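Local coordinates for putative citrate lyase, alfa subunit (Streptococcus mutans, PDB 2HJ0), which is a putative citrate lyase alpha subunit of the CitF family, built round two mixed, mainly parallel beta sheets, at residues A[69-73]-A[187-193]; A[168-172]-A[205-209]; A[176-182]-A[215-221]. One frame throughout, in Å; residues are numbered along the deposited sequence.

Overall arrangement
All three contacts gather at the C-terminal ends of neighbouring parallel strands in the large mixed sheet, in the order 202-207, 164-169, 66-69. Along the chain the segments run 69-73, 168-172, 176-182, 187-193, 205-209, 215-221, so the contacts interleave. Centres of contacts 1 and 2 lie about 11 Å apart, those of 1 and 3 about 12 Å, and those of 2 and 3 about 9 Å. Contacts 2 and 3 share the small antiparallel sheet 171-172 and 178-179. His71 of contact 1 lies close to a citric acid molecule, probably from crystallisation. The interleaved segments tie the loops beyond the sheet into one unit running from that ligand to the second subunit, which contact 3 meets.

Contact 1 (A[69-73]-A[187-193]); sequences FHHHF and CGSLGYA
His71 has its CG between the backbone N and the carbonyl carbon (chi1 67°), which turns its ring to Tyr192. His72 has CG beside its backbone N and opposite the carbonyl carbon (chi1 -81°), which carries its ring into the turn 189-192. The Tyr192 ring separates the two imidazoles, one on either side of its plane. Both pairs are near parallel but slid apart, with planes at 19° and centroids 4.8 Å apart for His71 and 5.0 Å for His72. Their rings barely overlap. Ser189 O sits over the centre of the His72 ring, 3.3 Å from CD2. Ser189 OG accepts from Gly191 N (3.2 Å), an ST turn that shapes this bend. Nearby, Cys187 SG lies obliquely over Phe73, 4.4 Å from the ring centroid, and Cys187 CB touches Phe73 CE2 at 3.7 Å. The polar ends look elsewhere: His71 ND1 bonds Ser100 OG, His72 NE2 bonds Val328 O and Tyr192 OH bonds Gln329. The contact therefore joins its segments by ring and sulfur packing, while outside bonds are likely to set the turn of the imidazoles. His71 also lies about 3 Å from a bound citric acid, which may mark a pocket.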
ATOM      1  N   PHE A  69       6.382  16.170  -7.435  1.00  8.57           N
ATOM      2  CA  PHE A  69       5.666  16.875  -6.366  1.00  7.28           C
ATOM      3  C   PHE A  69       4.182  16.617  -6.571  1.00  5.80           C
ATOM      4  O   PHE A  69       3.782  16.202  -7.651  1.00  4.50           O
ATOM      5  CB  PHE A  69       5.874  18.394  -6.440  1.00  6.98           C
ATOM      6  CG  PHE A  69       7.305  18.818  -6.575  1.00  6.52           C
ATOM      7  CD1 PHE A  69       7.915  18.880  -7.823  1.00  7.75           C
ATOM      8  CD2 PHE A  69       8.042  19.166  -5.453  1.00  6.60           C
ATOM      9  CE1 PHE A  69       9.242  19.281  -7.947  1.00  6.66           C
ATOM     10  CE2 PHE A  69       9.364  19.568  -5.565  1.00  5.94           C
ATOM     11  CZ  PHE A  69       9.964  19.626  -6.815  1.00  6.55           C
ATOM     12  N   HIS A  70       3.364  16.862  -5.546  1.00  4.07           N
ATOM     13  CA  HIS A  70       1.931  16.673  -5.709  1.00  3.88           C
ATOM     14  C   HIS A  70       1.238  18.026  -5.558  1.00  4.10           C
ATOM     15  O   HIS A  70       1.850  18.984  -5.094  1.00  2.59           O
ATOM     16  CB  HIS A  70       1.384  15.677  -4.698  1.00  2.40           C
ATOM     17  CG  HIS A  70       1.355  16.190  -3.298  1.00  1.75           C
ATOM     18  ND1 HIS A  70       2.237  15.759  -2.332  1.00  2.99           N
ATOM     19  CD2 HIS A  70       0.585  17.138  -2.715  1.00  1.00           C
ATOM     20  CE1 HIS A  70       2.019  16.426  -1.215  1.00  3.34           C
ATOM     21  NE2 HIS A  70       1.023  17.271  -1.420  1.00  4.25           N
ATOM     22  N   HIS A  71      -0.026  18.115  -5.964  1.00  5.27           N
ATOM     23  CA  HIS A  71      -0.757  19.380  -5.866  1.00  6.87           C
ATOM     24  C   HIS A  71      -1.959  19.376  -4.914  1.00  7.50           C
ATOM     25  O   HIS A  71      -2.932  20.126  -5.120  1.00  6.92           O
ATOM     26  CB  HIS A  71      -1.229  19.823  -7.258  1.00  6.05           C
ATOM     27  CG  HIS A  71      -2.266  18.929  -7.859  1.00  4.79           C
ATOM     28  ND1 HIS A  71      -1.993  17.644  -8.272  1.00  4.55           N
ATOM     29  CD2 HIS A  71      -3.589  19.120  -8.080  1.00  5.53           C
ATOM     30  CE1 HIS A  71      -3.100  17.080  -8.719  1.00  4.92           C
ATOM     31  NE2 HIS A  71      -4.085  17.953  -8.611  1.00  5.30           N
ATOM     32  N   HIS A  72      -1.901  18.568  -3.861  1.00  7.49           N
ATOM     33  CA  HIS A  72      -3.036  18.519  -2.941  1.00  9.38           C
ATOM     34  C   HIS A  72      -3.262  19.809  -2.164  1.00  8.83           C
ATOM     35  O   HIS A  72      -4.355  20.045  -1.657  1.00 10.15           O
ATOM     36  CB  HIS A  72      -2.900  17.335  -1.984  1.00  8.42           C
ATOM     37  CG  HIS A  72      -3.326  16.033  -2.579  1.00  8.14           C
ATOM     38  ND1 HIS A  72      -2.452  14.990  -2.795  1.00  9.94           N
ATOM     39  CD2 HIS A  72      -4.540  15.597  -2.987  1.00  8.75           C
ATOM     40  CE1 HIS A  72      -3.109  13.965  -3.307  1.00  9.92           C
ATOM     41  NE2 HIS A  72      -4.379  14.305  -3.432  1.00  9.63           N
ATOM     42  N   PHE A  73      -2.239  20.648  -2.085  1.00  9.79           N
ATOM     43  CA  PHE A  73      -2.363  21.927  -1.377  1.00 11.21           C
ATOM     44  C   PHE A  73      -2.818  23.034  -2.335  1.00 11.83           C
ATOM     45  O   PHE A  73      -3.053  24.183  -1.933  1.00  9.45           O
ATOM     46  CB  PHE A  73      -1.033  22.326  -0.739  1.00  9.39           C
ATOM     47  CG  PHE A  73      -0.670  21.490   0.437  1.00  9.61           C
ATOM     48  CD1 PHE A  73       0.510  20.762   0.455  1.00  8.59           C
ATOM     49  CD2 PHE A  73      -1.523  21.419   1.532  1.00 11.23           C
ATOM     50  CE1 PHE A  73       0.836  19.977   1.544  1.00  8.42           C
ATOM     51  CE2 PHE A  73      -1.213  20.637   2.632  1.00 10.68           C
ATOM     52  CZ  PHE A  73      -0.033  19.914   2.642  1.00 10.70           C
ATOM     53  N   CYS A 187      -4.811  18.600   4.104  1.00 12.68           N
ATOM     54  CA  CYS A 187      -5.365  18.686   2.753  1.00 12.62           C
ATOM     55  C   CYS A 187      -6.228  17.456   2.483  1.00 12.09           C
ATOM     56  O   CYS A 187      -6.771  17.286   1.391  1.00 11.26           O
ATOM     57  CB  CYS A 187      -4.244  18.739   1.726  1.00 11.79           C
ATOM     58  SG  CYS A 187      -3.176  17.303   1.809  1.00 13.07           S
ATOM     59  N   GLY A 188      -6.330  16.591   3.484  1.00 12.13           N
ATOM     60  CA  GLY A 188      -7.125  15.390   3.336  1.00 13.73           C
ATOM     61  C   GLY A 188      -6.396  14.264   2.622  1.00 13.63           C
ATOM     62  O   GLY A 188      -5.309  13.852   3.029  1.00 14.57           O
ATOM     63  N   SER A 189      -7.001  13.760   1.553  1.00 11.89           N
ATOM     64  CA  SER A 189      -6.406  12.684   0.794  1.00 12.60           C
ATOM     65  C   SER A 189      -5.038  13.045   0.219  1.00 13.32           C
ATOM     66  O   SER A 189      -4.699  14.222   0.063  1.00 13.52           O
ATOM     67  CB  SER A 189      -7.330  12.275  -0.341  1.00 12.78           C
ATOM     68  OG  SER A 189      -6.693  11.319  -1.166  1.00 12.66           O
ATOM     69  N   LEU A 190      -4.256  12.012  -0.079  1.00 12.93           N
ATOM     70  CA  LEU A 190      -2.922  12.159  -0.653  1.00 12.26           C
ATOM     71  C   LEU A 190      -2.750  11.196  -1.820  1.00 12.49           C
ATOM     72  O   LEU A 190      -1.651  10.714  -2.074  1.00 12.14           O
ATOM     73  CB  LEU A 190      -1.865  11.864   0.398  1.00 11.01           C
ATOM     74  CG  LEU A 190      -1.654  12.964   1.425  1.00 10.15           C
ATOM     75  CD1 LEU A 190      -0.600  12.517   2.422  1.00  8.24           C
ATOM     76  CD2 LEU A 190      -1.219  14.257   0.723  1.00  9.58           C
ATOM     77  N   GLY A 191      -3.851  10.940  -2.524  1.00 12.99           N
ATOM     78  CA  GLY A 191      -3.847  10.024  -3.648  1.00 13.07           C
ATOM     79  C   GLY A 191      -2.833  10.251  -4.754  1.00 12.77           C
ATOM     80  O   GLY A 191      -2.333   9.288  -5.331  1.00 12.09           O
ATOM     81  N   TYR A 192      -2.525  11.500  -5.076  1.00 12.36           N
ATOM     82  CA  TYR A 192      -1.557  11.717  -6.133  1.00 12.82           C
ATOM     83  C   TYR A 192      -0.151  11.480  -5.578  1.00 14.47           C
ATOM     84  O   TYR A 192       0.686  10.900  -6.255  1.00 16.65           O
ATOM     85  CB  TYR A 192      -1.692  13.125  -6.734  1.00 11.53           C
ATOM     86  CG  TYR A 192      -3.063  13.404  -7.327  1.00 12.20           C
ATOM     87  CD1 TYR A 192      -3.636  12.533  -8.260  1.00 11.58           C
ATOM     88  CD2 TYR A 192      -3.820  14.504  -6.897  1.00 12.02           C
ATOM     89  CE1 TYR A 192      -4.939  12.743  -8.739  1.00 13.46           C
ATOM     90  CE2 TYR A 192      -5.119  14.727  -7.367  1.00 11.92           C
ATOM     91  CZ  TYR A 192      -5.677  13.843  -8.283  1.00 13.50           C
ATOM     92  OH  TYR A 192      -6.974  14.027  -8.717  1.00 12.43           O
ATOM     93  N   ALA A 193       0.111  11.888  -4.339  1.00 14.26           N
ATOM     94  CA  ALA A 193       1.437  11.685  -3.763  1.00 13.77           C
ATOM     95  C   ALA A 193       1.737  10.226  -3.430  1.00 14.75           C
ATOM     96  O   ALA A 193       2.888   9.787  -3.499  1.00 14.86           O
ATOM     97  CB  ALA A 193       1.606  12.535  -2.520  1.00 12.72           C
TER

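Contact 2 (A[168-172]-A[205-209]); sequences GAPSS and IVTDT
Thr207 turns its hydroxyl to Ala169 at the end of a parallel strand pair. Strands 164-169 and 202-207 are neighbours in the large sheet, joined through helix 191-199 as a beta-alpha-beta crossover. Thr207 OG1 lies opposite its own backbone N (chi1 -168°), beside the carbonyl carbon, a turn that brings it to 2.8 Å from Ala169 O. Thr209 O is also close to Thr207 OG1, at 2.9 Å, and which oxygen takes the proton is not settled. Ala169 and Thr207 point to one face of the sheet, where Ala169 CB meets Ile205 CD1 at 4.2 Å. Ser172 turns toward the same isoleucine and brings its CB to 4.0 Å from Thr207 CB. Val206 points to the other face and packs on Val229 of the next strand. The backbones are joined by Ala169 N to Val206 O, 3.1 Å long. Beyond the parallel pair, Ser172 N makes a weak bond to Thr209 O. Asp208 turns elsewhere: its OD1 bonds Thr185 OG1 and Ile234 N. Beyond it, Thr209 OG1 donates to Pro170 O at 2.9 Å, in the carbonyl plane and on a lone pair.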
ATOM      1  N   GLY A 168       4.831  16.898   0.134  1.00  8.49           N
ATOM      2  CA  GLY A 168       4.422  17.632   1.316  1.00  9.17           C
ATOM      3  C   GLY A 168       3.418  16.814   2.113  1.00  9.03           C
ATOM      4  O   GLY A 168       2.532  16.210   1.525  1.00  8.54           O
ATOM      5  N   ALA A 169       3.564  16.762   3.434  1.00  8.75           N
ATOM      6  CA  ALA A 169       2.632  16.015   4.274  1.00  9.02           C
ATOM      7  C   ALA A 169       2.316  16.835   5.512  1.00 11.59           C
ATOM      8  O   ALA A 169       3.218  17.238   6.264  1.00 12.56           O
ATOM      9  CB  ALA A 169       3.222  14.691   4.676  1.00  5.81           C
ATOM     10  N   PRO A 170       1.027  17.116   5.738  1.00 12.57           N
ATOM     11  CA  PRO A 170       0.639  17.900   6.911  1.00 13.21           C
ATOM     12  C   PRO A 170       1.055  17.293   8.251  1.00 13.47           C
ATOM     13  O   PRO A 170       0.981  17.958   9.287  1.00 14.69           O
ATOM     14  CB  PRO A 170      -0.877  18.042   6.755  1.00 12.65           C
ATOM     15  CG  PRO A 170      -1.263  16.877   5.923  1.00 13.68           C
ATOM     16  CD  PRO A 170      -0.143  16.814   4.900  1.00 13.18           C
ATOM     17  N   SER A 171       1.468  16.028   8.239  1.00 13.76           N
ATOM     18  CA  SER A 171       1.939  15.361   9.459  1.00 13.45           C
ATOM     19  C   SER A 171       2.831  14.175   9.101  1.00 13.46           C
ATOM     20  O   SER A 171       2.651  13.543   8.061  1.00 13.62           O
ATOM     21  CB  SER A 171       0.762  14.897  10.343  1.00 13.57           C
ATOM     22  OG  SER A 171      -0.074  13.949   9.706  1.00 13.84           O
ATOM     23  N   SER A 172       3.795  13.883   9.966  1.00 13.16           N
ATOM     24  CA  SER A 172       4.721  12.784   9.735  1.00 12.81           C
ATOM     25  C   SER A 172       5.609  12.554  10.956  1.00 13.33           C
ATOM     26  O   SER A 172       5.893  13.495  11.695  1.00 15.11           O
ATOM     27  CB  SER A 172       5.596  13.113   8.528  1.00 10.76           C
ATOM     28  OG  SER A 172       6.681  12.208   8.418  1.00 10.61           O
ATOM     29  N   ILE A 205       9.836  13.509   2.339  1.00  5.31           N
ATOM     30  CA  ILE A 205       8.573  14.143   2.699  1.00  6.41           C
ATOM     31  C   ILE A 205       8.901  15.383   3.538  1.00  7.37           C
ATOM     32  O   ILE A 205       9.757  15.332   4.428  1.00  7.57           O
ATOM     33  CB  ILE A 205       7.574  13.187   3.492  1.00  7.56           C
ATOM     34  CG1 ILE A 205       7.987  13.067   4.947  1.00  5.72           C
ATOM     35  CG2 ILE A 205       7.481  11.807   2.857  1.00  6.78           C
ATOM     36  CD1 ILE A 205       7.207  13.989   5.801  1.00  2.39           C
ATOM     37  N   VAL A 206       8.249  16.501   3.221  1.00  8.17           N
ATOM     38  CA  VAL A 206       8.455  17.775   3.916  1.00  7.87           C
ATOM     39  C   VAL A 206       7.211  18.035   4.756  1.00  8.92           C
ATOM     40  O   VAL A 206       6.124  18.306   4.222  1.00  8.26           O
ATOM     41  CB  VAL A 206       8.620  18.940   2.905  1.00  7.10           C
ATOM     42  CG1 VAL A 206       9.052  20.219   3.626  1.00  4.62           C
ATOM     43  CG2 VAL A 206       9.599  18.541   1.833  1.00  2.85           C
ATOM     44  N   THR A 207       7.361  17.943   6.068  1.00  9.32           N
ATOM     45  CA  THR A 207       6.212  18.146   6.923  1.00 12.08           C
ATOM     46  C   THR A 207       6.205  19.482   7.605  1.00 14.66           C
ATOM     47  O   THR A 207       7.232  20.151   7.769  1.00 17.09           O
ATOM     48  CB  THR A 207       6.085  17.064   8.008  1.00 11.30           C
ATOM     49  OG1 THR A 207       4.791  17.156   8.631  1.00 12.14           O
ATOM     50  CG2 THR A 207       7.164  17.236   9.049  1.00  9.11           C
ATOM     51  N   ASP A 208       5.013  19.844   8.033  1.00 16.55           N
ATOM     52  CA  ASP A 208       4.780  21.105   8.685  1.00 17.79           C
ATOM     53  C   ASP A 208       4.664  20.882  10.174  1.00 17.48           C
ATOM     54  O   ASP A 208       4.845  21.806  10.968  1.00 17.78           O
ATOM     55  CB  ASP A 208       3.482  21.682   8.144  1.00 21.92           C
ATOM     56  CG  ASP A 208       3.490  23.152   8.142  1.00 25.52           C
ATOM     57  OD1 ASP A 208       2.605  23.739   7.467  1.00 26.72           O
ATOM     58  OD2 ASP A 208       4.393  23.705   8.825  1.00 28.62           O
ATOM     59  N   THR A 209       4.335  19.649  10.545  1.00 15.38           N
ATOM     60  CA  THR A 209       4.179  19.308  11.946  1.00 13.94           C
ATOM     61  C   THR A 209       4.719  17.920  12.186  1.00 12.76           C
ATOM     62  O   THR A 209       4.299  16.970  11.533  1.00 13.24           O
ATOM     63  CB  THR A 209       2.693  19.392  12.374  1.00 14.14           C
ATOM     64  OG1 THR A 209       2.014  18.186  12.018  1.00 12.81           O
ATOM     65  CG2 THR A 209       2.003  20.580  11.663  1.00 13.42           C
TER

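Contact 3 (A[176-182]-A[215-221]); sequences GNANGTR and NTPISIP
Ala178 pairs with Ser219 and Ile220 in a classic beta bulge, set in a single antiparallel bridge between short strand 178-179 and the loop before strand 227-230. Ala178 O accepts two bonds, from Ser219 N at 2.8 Å and from Ile220 N at 3.1 Å. Ala178 N returns a bond to Ile220 O at 2.9 Å, which makes this a hydrogen-bonded pair. Side chains from both segments add to these backbone bonds. Asn215 is extended, with CG opposite its backbone N (chi1 179°), and this sends its amide to the residue just before strand 178-179, where Asn215 ND2 donates to Asn177 O at 3.1 Å. The oxygen lies in the Asn215 amide plane, but the donor stands above the carbonyl plane of Asn177. Asn179 takes a different turn, its CG between the backbone N and the carbonyl carbon (chi1 68°). That twist lets both ends of the amide work. OD1 accepts from Thr181 N in an Asx turn, while ND2 reaches across to Pro217, which follows a cis peptide bond. The Asn179 and Asn215 side chains cross at about a right angle, with their amide planes 49° apart. Their two ND2 atoms are both donors and do not bond each other. Asn177 lies across Ile218, its OD1 3.7 Å from Ile218 CD1, while its ND2 bonds Asp173 and Gln222. Ser219 OG is held by Glu348. Both segments meet the second subunit: Tyr347 OH of that chain bonds Ile218 N, and its Met353 packs on Asn177 and Pro221. The contact thus joins the two-stranded hairpin 171-179 to a loop that meets the second subunit. Within it, Asn179 ND2 donates to Pro217 O at 2.9 Å, tilted from the carbonyl plane.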
ATOM      1  N   GLY A 176       8.999   8.682   8.652  1.00 10.49           N
ATOM      2  CA  GLY A 176       8.291   8.681   7.378  1.00  9.82           C
ATOM      3  C   GLY A 176       6.788   8.401   7.301  1.00 10.14           C
ATOM      4  O   GLY A 176       6.176   8.660   6.260  1.00  9.55           O
ATOM      5  N   ASN A 177       6.183   7.838   8.348  1.00  9.48           N
ATOM      6  CA  ASN A 177       4.741   7.586   8.316  1.00  8.65           C
ATOM      7  C   ASN A 177       4.047   8.959   8.258  1.00  8.70           C
ATOM      8  O   ASN A 177       4.159   9.759   9.191  1.00  8.60           O
ATOM      9  CB  ASN A 177       4.295   6.826   9.566  1.00  9.38           C
ATOM     10  CG  ASN A 177       4.917   5.443   9.666  1.00 10.91           C
ATOM     11  OD1 ASN A 177       4.694   4.579   8.811  1.00 10.47           O
ATOM     12  ND2 ASN A 177       5.701   5.225  10.720  1.00  9.07           N
ATOM     13  N   ALA A 178       3.334   9.228   7.167  1.00  8.15           N
ATOM     14  CA  ALA A 178       2.668  10.514   6.979  1.00  7.10           C
ATOM     15  C   ALA A 178       1.209  10.398   6.549  1.00  7.81           C
ATOM     16  O   ALA A 178       0.779   9.372   6.018  1.00  8.79           O
ATOM     17  CB  ALA A 178       3.438  11.324   5.942  1.00  6.11           C
ATOM     18  N   ASN A 179       0.436  11.450   6.779  1.00  6.84           N
ATOM     19  CA  ASN A 179      -0.956  11.432   6.352  1.00  5.86           C
ATOM     20  C   ASN A 179      -1.377  12.858   6.054  1.00  5.54           C
ATOM     21  O   ASN A 179      -0.650  13.795   6.376  1.00  5.55           O
ATOM     22  CB  ASN A 179      -1.871  10.763   7.407  1.00  5.02           C
ATOM     23  CG  ASN A 179      -2.006  11.566   8.689  1.00  4.05           C
ATOM     24  OD1 ASN A 179      -2.465  12.701   8.676  1.00  2.96           O
ATOM     25  ND2 ASN A 179      -1.622  10.961   9.810  1.00  2.59           N
ATOM     26  N   GLY A 180      -2.526  13.028   5.415  1.00  5.89           N
ATOM     27  CA  GLY A 180      -2.963  14.368   5.089  1.00  8.00           C
ATOM     28  C   GLY A 180      -4.159  14.843   5.881  1.00  9.60           C
ATOM     29  O   GLY A 180      -4.788  15.835   5.515  1.00  9.94           O
ATOM     30  N   THR A 181      -4.466  14.153   6.972  1.00 11.16           N
ATOM     31  CA  THR A 181      -5.609  14.512   7.785  1.00 13.53           C
ATOM     32  C   THR A 181      -5.255  14.941   9.196  1.00 14.90           C
ATOM     33  O   THR A 181      -6.128  15.054  10.047  1.00 17.53           O
ATOM     34  CB  THR A 181      -6.581  13.343   7.870  1.00 14.79           C
ATOM     35  OG1 THR A 181      -5.881  12.196   8.377  1.00 15.89           O
ATOM     36  CG2 THR A 181      -7.164  13.034   6.485  1.00 13.80           C
ATOM     37  N   ARG A 182      -3.981  15.174   9.458  1.00 16.84           N
ATOM     38  CA  ARG A 182      -3.550  15.608  10.781  1.00 18.62           C
ATOM     39  C   ARG A 182      -2.458  16.648  10.582  1.00 18.28           C
ATOM     40  O   ARG A 182      -1.593  16.481   9.731  1.00 19.16           O
ATOM     41  CB  ARG A 182      -2.995  14.422  11.571  1.00 22.57           C
ATOM     42  CG  ARG A 182      -3.945  13.241  11.679  1.00 25.74           C
ATOM     43  CD  ARG A 182      -5.194  13.623  12.446  1.00 31.83           C
ATOM     44  NE  ARG A 182      -4.850  14.247  13.728  1.00 37.02           N
ATOM     45  CZ  ARG A 182      -4.221  13.629  14.726  1.00 38.83           C
ATOM     46  NH1 ARG A 182      -3.863  12.354  14.601  1.00 40.62           N
ATOM     47  NH2 ARG A 182      -3.951  14.291  15.851  1.00 39.27           N
ATOM     48  N   ASN A 215       3.174   7.537  13.696  1.00 11.88           N
ATOM     49  CA  ASN A 215       2.077   8.398  13.289  1.00 11.03           C
ATOM     50  C   ASN A 215       1.000   7.548  12.615  1.00 11.72           C
ATOM     51  O   ASN A 215       1.308   6.568  11.922  1.00 12.85           O
ATOM     52  CB  ASN A 215       2.598   9.475  12.326  1.00 11.63           C
ATOM     53  CG  ASN A 215       1.500  10.406  11.822  1.00 11.81           C
ATOM     54  OD1 ASN A 215       0.502  10.622  12.508  1.00 13.08           O
ATOM     55  ND2 ASN A 215       1.694  10.979  10.621  1.00  9.92           N
ATOM     56  N   THR A 216      -0.259   7.910  12.843  1.00  9.53           N
ATOM     57  CA  THR A 216      -1.398   7.212  12.248  1.00  9.21           C
ATOM     58  C   THR A 216      -2.589   8.169  12.151  1.00  8.55           C
ATOM     59  O   THR A 216      -2.722   9.075  12.967  1.00  9.88           O
ATOM     60  CB  THR A 216      -1.822   5.975  13.080  1.00 10.25           C
ATOM     61  OG1 THR A 216      -1.948   6.335  14.459  1.00 13.80           O
ATOM     62  CG2 THR A 216      -0.814   4.848  12.940  1.00 10.27           C
ATOM     63  N   PRO A 217      -3.454   8.003  11.136  1.00  6.87           N
ATOM     64  CA  PRO A 217      -3.426   7.000  10.066  1.00  6.86           C
ATOM     65  C   PRO A 217      -2.145   7.130   9.246  1.00  7.25           C
ATOM     66  O   PRO A 217      -1.401   8.101   9.402  1.00  6.49           O
ATOM     67  CB  PRO A 217      -4.643   7.351   9.212  1.00  8.12           C
ATOM     68  CG  PRO A 217      -5.499   8.157  10.097  1.00  8.18           C
ATOM     69  CD  PRO A 217      -4.543   8.959  10.920  1.00  6.05           C
ATOM     70  N   ILE A 218      -1.913   6.173   8.353  1.00  7.31           N
ATOM     71  CA  ILE A 218      -0.721   6.179   7.517  1.00  6.35           C
ATOM     72  C   ILE A 218      -1.059   6.155   6.031  1.00  6.55           C
ATOM     73  O   ILE A 218      -1.497   5.140   5.513  1.00  7.50           O
ATOM     74  CB  ILE A 218       0.139   4.976   7.850  1.00  5.03           C
ATOM     75  CG1 ILE A 218       0.462   4.990   9.349  1.00  6.46           C
ATOM     76  CG2 ILE A 218       1.370   4.983   6.986  1.00  6.21           C
ATOM     77  CD1 ILE A 218       1.216   3.756   9.853  1.00  7.00           C
ATOM     78  N   SER A 219      -0.882   7.277   5.344  1.00  7.75           N
ATOM     79  CA  SER A 219      -1.157   7.309   3.907  1.00  8.87           C
ATOM     80  C   SER A 219       0.117   6.946   3.134  1.00  8.57           C
ATOM     81  O   SER A 219       0.066   6.378   2.044  1.00  9.78           O
ATOM     82  CB  SER A 219      -1.663   8.691   3.502  1.00  9.08           C
ATOM     83  OG  SER A 219      -2.846   9.005   4.215  1.00  7.22           O
ATOM     84  N   ILE A 220       1.258   7.285   3.724  1.00  8.34           N
ATOM     85  CA  ILE A 220       2.558   6.990   3.148  1.00  6.48           C
ATOM     86  C   ILE A 220       3.370   6.366   4.287  1.00  6.91           C
ATOM     87  O   ILE A 220       3.644   7.011   5.300  1.00  6.16           O
ATOM     88  CB  ILE A 220       3.201   8.261   2.621  1.00  3.11           C
ATOM     89  CG1 ILE A 220       2.361   8.787   1.461  1.00  1.00           C
ATOM     90  CG2 ILE A 220       4.624   7.993   2.222  1.00  1.00           C
ATOM     91  CD1 ILE A 220       2.797  10.089   0.894  1.00  1.00           C
ATOM     92  N   PRO A 221       3.738   5.080   4.132  1.00  7.91           N
ATOM     93  CA  PRO A 221       4.505   4.318   5.122  1.00  8.01           C
ATOM     94  C   PRO A 221       5.986   4.677   5.172  1.00  9.60           C
ATOM     95  O   PRO A 221       6.566   5.161   4.189  1.00 10.76           O
ATOM     96  CB  PRO A 221       4.276   2.881   4.682  1.00  6.68           C
ATOM     97  CG  PRO A 221       4.314   3.014   3.188  1.00  6.54           C
ATOM     98  CD  PRO A 221       3.491   4.261   2.923  1.00  7.53           C
TER